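Putative uncharacterized protein (Ustilago maydis, PDB 4GNX) is a subunit of replication protein A that probably binds single-stranded DNA through its OB folds and carries a zinc site. Local coordinates at residues 197-203 and 220-226; 118-124 and 136-140. All coordinates share one frame; numbering follows the deposited sequence.

Interaction 1: residues 197-203 and 220-226; sequences PVLAFKG and STMLINP
An antiparallel ladder in the sheet of an OB fold pairs V198 to G203 with S220 to N225, strand 213-217 lying between them in the chain. The axes of strands 198-201 and 220-224 are 4.6 Å apart with their directions at 158°. A200 and L223 form a hydrogen-bonded pair, each amide donating to the other's carbonyl; L223 N meets A200 O at 3.0 Å. K202 and T221 repeat this pattern two residues along. The intervening non-hydrogen-bonded pairs, L199 with I224 and F201 with M222, put their side chains on one face, where L199, F201 and M222 meet L165 of strand 159-168. L199 and I224 lie alongside each other there, CD2 of L199 reaching CG1 of I224 at 3.7 Å. M222 lays its CB over one face of the F201 ring, 3.4 Å from CE2. Its CG sits between the backbone N and carbonyl carbon (chi1 65°), and further bends fold the thioether back so that CE reaches F201 CZ at 3.5 Å. M222 SD stands 5.2 Å from the F201 ring centroid, oblique to it, a Met-aromatic contact. On the other face A200 CB touches P226 CG, while V198 packs on helix 229-242. N225 ends the ladder by gripping V198 twice: its backbone N donates to V198 O, and its side-chain OD1 accepts V198 N at 2.7 Å, from a donor above the carboxamide plane.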
ATOM      1  N   PRO C 197     -19.231  29.496  15.025  1.00 94.33           N
ATOM      2  CA  PRO C 197     -17.902  29.669  15.586  1.00 92.87           C
ATOM      3  C   PRO C 197     -16.819  29.446  14.531  1.00 90.37           C
ATOM      4  O   PRO C 197     -17.105  28.954  13.436  1.00 89.51           O
ATOM      5  CB  PRO C 197     -17.840  28.567  16.640  1.00 90.75           C
ATOM      6  CG  PRO C 197     -18.669  27.468  16.062  1.00 87.91           C
ATOM      7  CD  PRO C 197     -19.766  28.143  15.285  1.00 90.78           C
ATOM      8  N   VAL C 198     -15.587  29.820  14.856  1.00 89.59           N
ATOM      9  CA  VAL C 198     -14.454  29.390  14.058  1.00 86.29           C
ATOM     10  C   VAL C 198     -13.943  28.092  14.659  1.00 81.75           C
ATOM     11  O   VAL C 198     -13.819  27.974  15.883  1.00 82.60           O
ATOM     12  CB  VAL C 198     -13.322  30.440  14.016  1.00 88.95           C
ATOM     13  CG1 VAL C 198     -12.203  29.969  13.096  1.00 87.20           C
ATOM     14  CG2 VAL C 198     -13.856  31.786  13.548  1.00 91.64           C
ATOM     15  N   LEU C 199     -13.673  27.119  13.793  1.00 77.47           N
ATOM     16  CA  LEU C 199     -13.060  25.862  14.210  1.00 73.68           C
ATOM     17  C   LEU C 199     -11.725  25.661  13.523  1.00 72.71           C
ATOM     18  O   LEU C 199     -11.604  25.865  12.307  1.00 72.24           O
ATOM     19  CB  LEU C 199     -13.966  24.687  13.894  1.00 70.69           C
ATOM     20  CG  LEU C 199     -15.349  24.692  14.527  1.00 71.73           C
ATOM     21  CD1 LEU C 199     -16.087  23.411  14.156  1.00 69.57           C
ATOM     22  CD2 LEU C 199     -15.269  24.868  16.036  1.00 72.79           C
ATOM     23  N   ALA C 200     -10.734  25.251  14.312  1.00 72.10           N
ATOM     24  CA  ALA C 200      -9.363  25.070  13.832  1.00 71.36           C
ATOM     25  C   ALA C 200      -8.931  23.612  13.968  1.00 68.91           C
ATOM     26  O   ALA C 200      -8.984  23.038  15.056  1.00 69.57           O
ATOM     27  CB  ALA C 200      -8.412  25.988  14.590  1.00 73.51           C
ATOM     28  N   PHE C 201      -8.491  23.020  12.866  1.00 66.93           N
ATOM     29  CA  PHE C 201      -8.141  21.608  12.856  1.00 65.06           C
ATOM     30  C   PHE C 201      -6.663  21.331  12.600  1.00 66.25           C
ATOM     31  O   PHE C 201      -6.073  21.866  11.648  1.00 67.48           O
ATOM     32  CB  PHE C 201      -8.994  20.877  11.832  1.00 63.14           C
ATOM     33  CG  PHE C 201     -10.438  20.782  12.214  1.00 62.98           C
ATOM     34  CD1 PHE C 201     -11.325  21.808  11.908  1.00 63.81           C
ATOM     35  CD2 PHE C 201     -10.919  19.667  12.890  1.00 62.56           C
ATOM     36  CE1 PHE C 201     -12.664  21.726  12.267  1.00 63.49           C
ATOM     37  CE2 PHE C 201     -12.260  19.581  13.244  1.00 62.71           C
ATOM     38  CZ  PHE C 201     -13.133  20.615  12.935  1.00 62.55           C
ATOM     39  N   LYS C 202      -6.076  20.496  13.465  1.00 66.08           N
ATOM     40  CA  LYS C 202      -4.702  20.004  13.284  1.00 66.02           C
ATOM     41  C   LYS C 202      -4.704  18.517  12.946  1.00 63.95           C
ATOM     42  O   LYS C 202      -5.358  17.716  13.622  1.00 63.18           O
ATOM     43  CB  LYS C 202      -3.831  20.284  14.520  1.00 67.46           C
ATOM     44  CG  LYS C 202      -2.412  20.723  14.182  1.00 69.44           C
ATOM     45  CD  LYS C 202      -1.469  19.546  14.009  1.00 69.36           C
ATOM     46  CE  LYS C 202      -0.618  19.683  12.758  1.00 69.81           C
ATOM     47  NZ  LYS C 202       0.064  20.996  12.658  1.00 71.99           N
ATOM     48  N   GLY C 203      -3.981  18.165  11.888  1.00 64.07           N
ATOM     49  CA  GLY C 203      -3.826  16.774  11.464  1.00 63.35           C
ATOM     50  C   GLY C 203      -5.144  16.107  11.132  1.00 61.53           C
ATOM     51  O   GLY C 203      -5.676  15.346  11.929  1.00 60.65           O
ATOM     52  N   SER C 220      -6.105  13.674  15.793  1.00 62.12           N
ATOM     53  CA  SER C 220      -6.532  14.962  15.285  1.00 61.20           C
ATOM     54  C   SER C 220      -7.035  15.838  16.412  1.00 62.44           C
ATOM     55  O   SER C 220      -7.404  15.343  17.476  1.00 61.99           O
ATOM     56  CB  SER C 220      -7.624  14.802  14.232  1.00 59.76           C
ATOM     57  OG  SER C 220      -7.178  14.034  13.135  1.00 59.65           O
ATOM     58  N   THR C 221      -7.070  17.140  16.144  1.00 64.44           N
ATOM     59  CA  THR C 221      -7.381  18.150  17.137  1.00 67.29           C
ATOM     60  C   THR C 221      -8.283  19.236  16.557  1.00 68.59           C
ATOM     61  O   THR C 221      -8.109  19.637  15.405  1.00 68.47           O
ATOM     62  CB  THR C 221      -6.065  18.731  17.707  1.00 69.80           C
ATOM     63  OG1 THR C 221      -5.864  18.205  19.021  1.00 71.64           O
ATOM     64  CG2 THR C 221      -6.059  20.273  17.768  1.00 71.33           C
ATOM     65  N   MET C 222      -9.254  19.689  17.350  1.00 71.06           N
ATOM     66  CA  MET C 222     -10.052  20.865  16.990  1.00 73.85           C
ATOM     67  C   MET C 222     -10.250  21.862  18.144  1.00 77.34           C
ATOM     68  O   MET C 222     -10.457  21.470  19.297  1.00 78.74           O
ATOM     69  CB  MET C 222     -11.398  20.475  16.372  1.00 73.68           C
ATOM     70  CG  MET C 222     -12.341  19.751  17.314  1.00 76.18           C
ATOM     71  SD  MET C 222     -14.019  20.412  17.258  1.00 79.09           S
ATOM     72  CE  MET C 222     -14.725  19.519  15.884  1.00 74.91           C
ATOM     73  N   LEU C 223     -10.183  23.148  17.816  1.00 79.44           N
ATOM     74  CA  LEU C 223     -10.372  24.212  18.792  1.00 83.36           C
ATOM     75  C   LEU C 223     -11.575  25.044  18.408  1.00 84.42           C
ATOM     76  O   LEU C 223     -11.835  25.268  17.219  1.00 83.72           O
ATOM     77  CB  LEU C 223      -9.138  25.105  18.846  1.00 86.61           C
ATOM     78  CG  LEU C 223      -7.952  24.606  19.665  1.00 88.56           C
ATOM     79  CD1 LEU C 223      -6.661  25.026  18.986  1.00 90.14           C
ATOM     80  CD2 LEU C 223      -8.036  25.121  21.098  1.00 91.75           C
ATOM     81  N   ILE C 224     -12.305  25.507  19.415  1.00 86.14           N
ATOM     82  CA  ILE C 224     -13.493  26.309  19.170  1.00 87.42           C
ATOM     83  C   ILE C 224     -13.229  27.774  19.513  1.00 90.92           C
ATOM     84  O   ILE C 224     -13.133  28.138  20.686  1.00 95.25           O
ATOM     85  CB  ILE C 224     -14.706  25.751  19.938  1.00 87.93           C
ATOM     86  CG1 ILE C 224     -14.858  24.247  19.641  1.00 84.90           C
ATOM     87  CG2 ILE C 224     -15.967  26.531  19.576  1.00 88.96           C
ATOM     88  CD1 ILE C 224     -15.500  23.429  20.746  1.00 85.17           C
ATOM     89  N   ASN C 225     -13.106  28.600  18.475  1.00 90.25           N
ATOM     90  CA  ASN C 225     -12.798  30.022  18.626  1.00 94.20           C
ATOM     91  C   ASN C 225     -11.492  30.262  19.388  1.00 95.68           C
ATOM     92  O   ASN C 225     -11.493  30.851  20.467  1.00 97.74           O
ATOM     93  CB  ASN C 225     -13.965  30.764  19.287  1.00 97.17           C
ATOM     94  CG  ASN C 225     -15.277  30.540  18.565  1.00 96.08           C
ATOM     95  OD1 ASN C 225     -15.410  30.860  17.382  1.00 96.03           O
ATOM     96  ND2 ASN C 225     -16.258  29.992  19.276  1.00 95.45           N
ATOM     97  N   PRO C 226     -10.370  29.794  18.827  1.00 95.57           N
ATOM     98  CA  PRO C 226      -9.071  30.028  19.450  1.00 99.99           C
ATOM     99  C   PRO C 226      -8.637  31.477  19.271  1.00105.57           C
ATOM    100  O   PRO C 226      -9.011  32.117  18.286  1.00106.05           O
ATOM    101  CB  PRO C 226      -8.137  29.114  18.663  1.00 96.79           C
ATOM    102  CG  PRO C 226      -8.765  29.017  17.314  1.00 94.14           C
ATOM    103  CD  PRO C 226     -10.248  29.094  17.536  1.00 93.06           C
TER

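Interaction 2: residues 118-124 and 136-140; sequences KYEFVRI and CDVIG
D137 receives the crossing chain 118-124 with both its carboxylate and its backbone carbonyl. D137 OD2 accepts E120 N at 3.0 Å with its anti lone pair, the one turned from OD1. V122 N bonds D137 O at 2.8 Å, with an angle of 163° at the hydrogen. These two bonds straddle F121, whose CA makes a CA-H...O contact with the same carbonyl oxygen. With CG of F121 beside its backbone N (chi1 -75°), the ring swings onto strand 136-140 and is sandwiched: I139 CB lies over one face, 3.8 Å from the centroid in a CH-pi contact, and Y119 CB covers the opposite face toward the rim. D137 O and V138 N sit at the ring edge, in its plane. Beyond F121 the chain runs on over V138: V122 O lies against V138 CG2, and I124 CD1 meets V138 CG1 at 3.6 Å.

Around this first shell, the D137 carboxylate is fixed from the neighbouring strand: OD2 forms a salt bridge with K202 NZ, and OD1 accepts G203 N. The lysine also makes a cation-pi contact with the Y119 ring, so ring, ammonium and carboxylate form one cluster. E120 OE1 comes within 4.4 Å of D137 OD2, a like-charge approach that K202 probably offsets. I139 is backed by L234 of helix 229-242, and I124 N is held by D169. The end-to-end directions of the two segments differ by 80°, so the incoming chain lies across the strand. This is the entry of the connecting chain into an OB fold, laid over the first strand of its barrel.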
ATOM      1  N   LYS C 118       1.868  24.421  16.088  1.00 84.24           N
ATOM      2  CA  LYS C 118       1.902  25.257  14.899  1.00 90.12           C
ATOM      3  C   LYS C 118       0.974  24.752  13.835  1.00 89.18           C
ATOM      4  O   LYS C 118       0.719  23.562  13.721  1.00 86.79           O
ATOM      5  CB  LYS C 118       3.307  25.322  14.323  1.00 92.91           C
ATOM      6  CG  LYS C 118       4.178  26.355  15.001  1.00 97.98           C
ATOM      7  CD  LYS C 118       5.412  26.653  14.175  1.00101.96           C
ATOM      8  CE  LYS C 118       5.950  28.037  14.510  1.00108.19           C
ATOM      9  NZ  LYS C 118       6.874  28.557  13.465  1.00111.97           N
ATOM     10  N   TYR C 119       0.515  25.661  13.008  1.00 90.61           N
ATOM     11  CA  TYR C 119      -0.463  25.291  12.033  1.00 86.78           C
ATOM     12  C   TYR C 119       0.028  25.646  10.653  1.00 87.31           C
ATOM     13  O   TYR C 119       0.588  26.723  10.443  1.00 90.62           O
ATOM     14  CB  TYR C 119      -1.787  25.977  12.356  1.00 86.10           C
ATOM     15  CG  TYR C 119      -2.503  25.401  13.569  1.00 85.36           C
ATOM     16  CD1 TYR C 119      -2.197  25.829  14.871  1.00 88.15           C
ATOM     17  CD2 TYR C 119      -3.488  24.425  13.415  1.00 82.35           C
ATOM     18  CE1 TYR C 119      -2.858  25.298  15.977  1.00 87.56           C
ATOM     19  CE2 TYR C 119      -4.153  23.894  14.511  1.00 81.90           C
ATOM     20  CZ  TYR C 119      -3.835  24.328  15.789  1.00 84.18           C
ATOM     21  OH  TYR C 119      -4.502  23.789  16.867  1.00 83.51           O
ATOM     22  N   GLU C 120      -0.143  24.713   9.726  1.00 84.38           N
ATOM     23  CA  GLU C 120       0.092  24.982   8.316  1.00 85.05           C
ATOM     24  C   GLU C 120      -1.231  24.826   7.586  1.00 81.53           C
ATOM     25  O   GLU C 120      -1.580  23.746   7.089  1.00 79.29           O
ATOM     26  CB  GLU C 120       1.175  24.068   7.740  1.00 86.77           C
ATOM     27  CG  GLU C 120       2.599  24.569   7.957  1.00 92.22           C
ATOM     28  CD  GLU C 120       3.268  24.013   9.212  1.00 93.59           C
ATOM     29  OE1 GLU C 120       2.574  23.804  10.235  1.00 92.28           O
ATOM     30  OE2 GLU C 120       4.504  23.796   9.180  1.00 96.48           O
ATOM     31  N   PHE C 121      -1.973  25.924   7.545  1.00 81.22           N
ATOM     32  CA  PHE C 121      -3.336  25.891   7.059  1.00 78.57           C
ATOM     33  C   PHE C 121      -3.461  25.810   5.555  1.00 79.75           C
ATOM     34  O   PHE C 121      -2.757  26.488   4.809  1.00 82.36           O
ATOM     35  CB  PHE C 121      -4.122  27.085   7.570  1.00 78.44           C
ATOM     36  CG  PHE C 121      -4.515  26.974   9.001  1.00 76.20           C
ATOM     37  CD1 PHE C 121      -5.190  25.857   9.460  1.00 73.19           C
ATOM     38  CD2 PHE C 121      -4.222  27.991   9.889  1.00 78.50           C
ATOM     39  CE1 PHE C 121      -5.563  25.748  10.787  1.00 72.44           C
ATOM     40  CE2 PHE C 121      -4.595  27.895  11.218  1.00 77.84           C
ATOM     41  CZ  PHE C 121      -5.267  26.771  11.668  1.00 74.78           C
ATOM     42  N   VAL C 122      -4.385  24.965   5.131  1.00 78.31           N
ATOM     43  CA  VAL C 122      -4.769  24.855   3.742  1.00 79.82           C
ATOM     44  C   VAL C 122      -6.170  25.455   3.633  1.00 79.78           C
ATOM     45  O   VAL C 122      -7.088  25.038   4.355  1.00 76.86           O
ATOM     46  CB  VAL C 122      -4.784  23.374   3.298  1.00 78.02           C
ATOM     47  CG1 VAL C 122      -5.205  23.243   1.841  1.00 80.69           C
ATOM     48  CG2 VAL C 122      -3.426  22.726   3.527  1.00 77.40           C
ATOM     49  N   ARG C 123      -6.322  26.449   2.757  1.00 83.21           N
ATOM     50  CA  ARG C 123      -7.631  27.047   2.508  1.00 84.41           C
ATOM     51  C   ARG C 123      -8.511  26.011   1.826  1.00 82.10           C
ATOM     52  O   ARG C 123      -8.023  25.230   1.012  1.00 81.68           O
ATOM     53  CB  ARG C 123      -7.526  28.313   1.648  1.00 90.75           C
ATOM     54  CG  ARG C 123      -6.380  29.245   2.023  1.00 95.90           C
ATOM     55  CD  ARG C 123      -6.811  30.703   2.183  1.00101.13           C
ATOM     56  NE  ARG C 123      -7.787  30.871   3.264  1.00102.08           N
ATOM     57  CZ  ARG C 123      -7.529  30.720   4.566  1.00102.71           C
ATOM     58  NH1 ARG C 123      -6.310  30.392   4.991  1.00102.47           N
ATOM     59  NH2 ARG C 123      -8.505  30.893   5.453  1.00103.40           N
ATOM     60  N   ILE C 124      -9.797  26.000   2.172  1.00 81.29           N
ATOM     61  CA  ILE C 124     -10.774  25.037   1.627  1.00 80.90           C
ATOM     62  C   ILE C 124     -10.724  24.890   0.088  1.00 85.07           C
ATOM     63  O   ILE C 124     -10.882  23.783  -0.438  1.00 84.80           O
ATOM     64  CB  ILE C 124     -12.227  25.373   2.062  1.00 80.25           C
ATOM     65  CG1 ILE C 124     -12.317  25.741   3.553  1.00 77.67           C
ATOM     66  CG2 ILE C 124     -13.195  24.260   1.681  1.00 78.62           C
ATOM     67  CD1 ILE C 124     -12.009  24.627   4.516  1.00 74.40           C
ATOM     68  N   CYS C 136      -3.346  17.098   7.067  1.00 75.98           N
ATOM     69  CA  CYS C 136      -3.524  18.471   6.620  1.00 75.77           C
ATOM     70  C   CYS C 136      -4.129  19.332   7.734  1.00 72.93           C
ATOM     71  O   CYS C 136      -4.798  18.807   8.624  1.00 71.40           O
ATOM     72  CB  CYS C 136      -4.362  18.469   5.330  1.00 77.35           C
ATOM     73  SG  CYS C 136      -5.754  19.605   5.232  1.00 80.75           S
ATOM     74  N   ASP C 137      -3.864  20.638   7.697  1.00 72.59           N
ATOM     75  CA  ASP C 137      -4.435  21.572   8.668  1.00 71.99           C
ATOM     76  C   ASP C 137      -5.465  22.492   8.031  1.00 70.53           C
ATOM     77  O   ASP C 137      -5.209  23.062   6.978  1.00 72.78           O
ATOM     78  CB  ASP C 137      -3.337  22.424   9.292  1.00 76.07           C
ATOM     79  CG  ASP C 137      -2.475  21.650  10.263  1.00 77.83           C
ATOM     80  OD1 ASP C 137      -2.802  20.478  10.555  1.00 75.29           O
ATOM     81  OD2 ASP C 137      -1.462  22.221  10.733  1.00 81.57           O
ATOM     82  N   VAL C 138      -6.616  22.654   8.681  1.00 67.61           N
ATOM     83  CA  VAL C 138      -7.706  23.473   8.134  1.00 67.50           C
ATOM     84  C   VAL C 138      -8.365  24.348   9.196  1.00 67.58           C
ATOM     85  O   VAL C 138      -8.682  23.873  10.284  1.00 65.55           O
ATOM     86  CB  VAL C 138      -8.794  22.598   7.454  1.00 65.61           C
ATOM     87  CG1 VAL C 138     -10.106  23.353   7.296  1.00 65.78           C
ATOM     88  CG2 VAL C 138      -8.318  22.086   6.102  1.00 66.07           C
ATOM     89  N   ILE C 139      -8.559  25.626   8.861  1.00 70.56           N
ATOM     90  CA  ILE C 139      -9.406  26.539   9.641  1.00 72.22           C
ATOM     91  C   ILE C 139     -10.582  27.090   8.806  1.00 74.01           C
ATOM     92  O   ILE C 139     -10.475  27.243   7.583  1.00 75.76           O
ATOM     93  CB  ILE C 139      -8.583  27.692  10.268  1.00 74.81           C
ATOM     94  CG1 ILE C 139      -9.391  28.397  11.370  1.00 75.73           C
ATOM     95  CG2 ILE C 139      -8.061  28.641   9.191  1.00 77.06           C
ATOM     96  CD1 ILE C 139      -8.577  29.318  12.248  1.00 78.38           C
ATOM     97  N   GLY C 140     -11.699  27.376   9.471  1.00 74.19           N
ATOM     98  CA  GLY C 140     -12.879  27.928   8.807  1.00 74.70           C
ATOM     99  C   GLY C 140     -14.058  28.105   9.740  1.00 74.24           C
ATOM    100  O   GLY C 140     -14.023  27.672  10.897  1.00 73.18           O
TER

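Overall arrangement
Strands 198-207 and 135-152 are neighbours in one sheet, so interactions 1 and 2 share the same OB barrel, their centres about 9 Å apart. F201 N probably bonds V138 O across the seam. Interaction 1 is regular sheet: successive backbone bonds, with mainly apolar side chains on both faces, its 197-203 strand largely buried and the 220-226 edge more accessible. Interaction 2 is an irregular crossing, with fewer backbone bonds, one sandwiched ring and a charged cluster; its strand is buried while K118 and E120 are exposed. Y119 also links them, its side chain resting on T221 and L223. Neither contact touches another protein chain of the assembly.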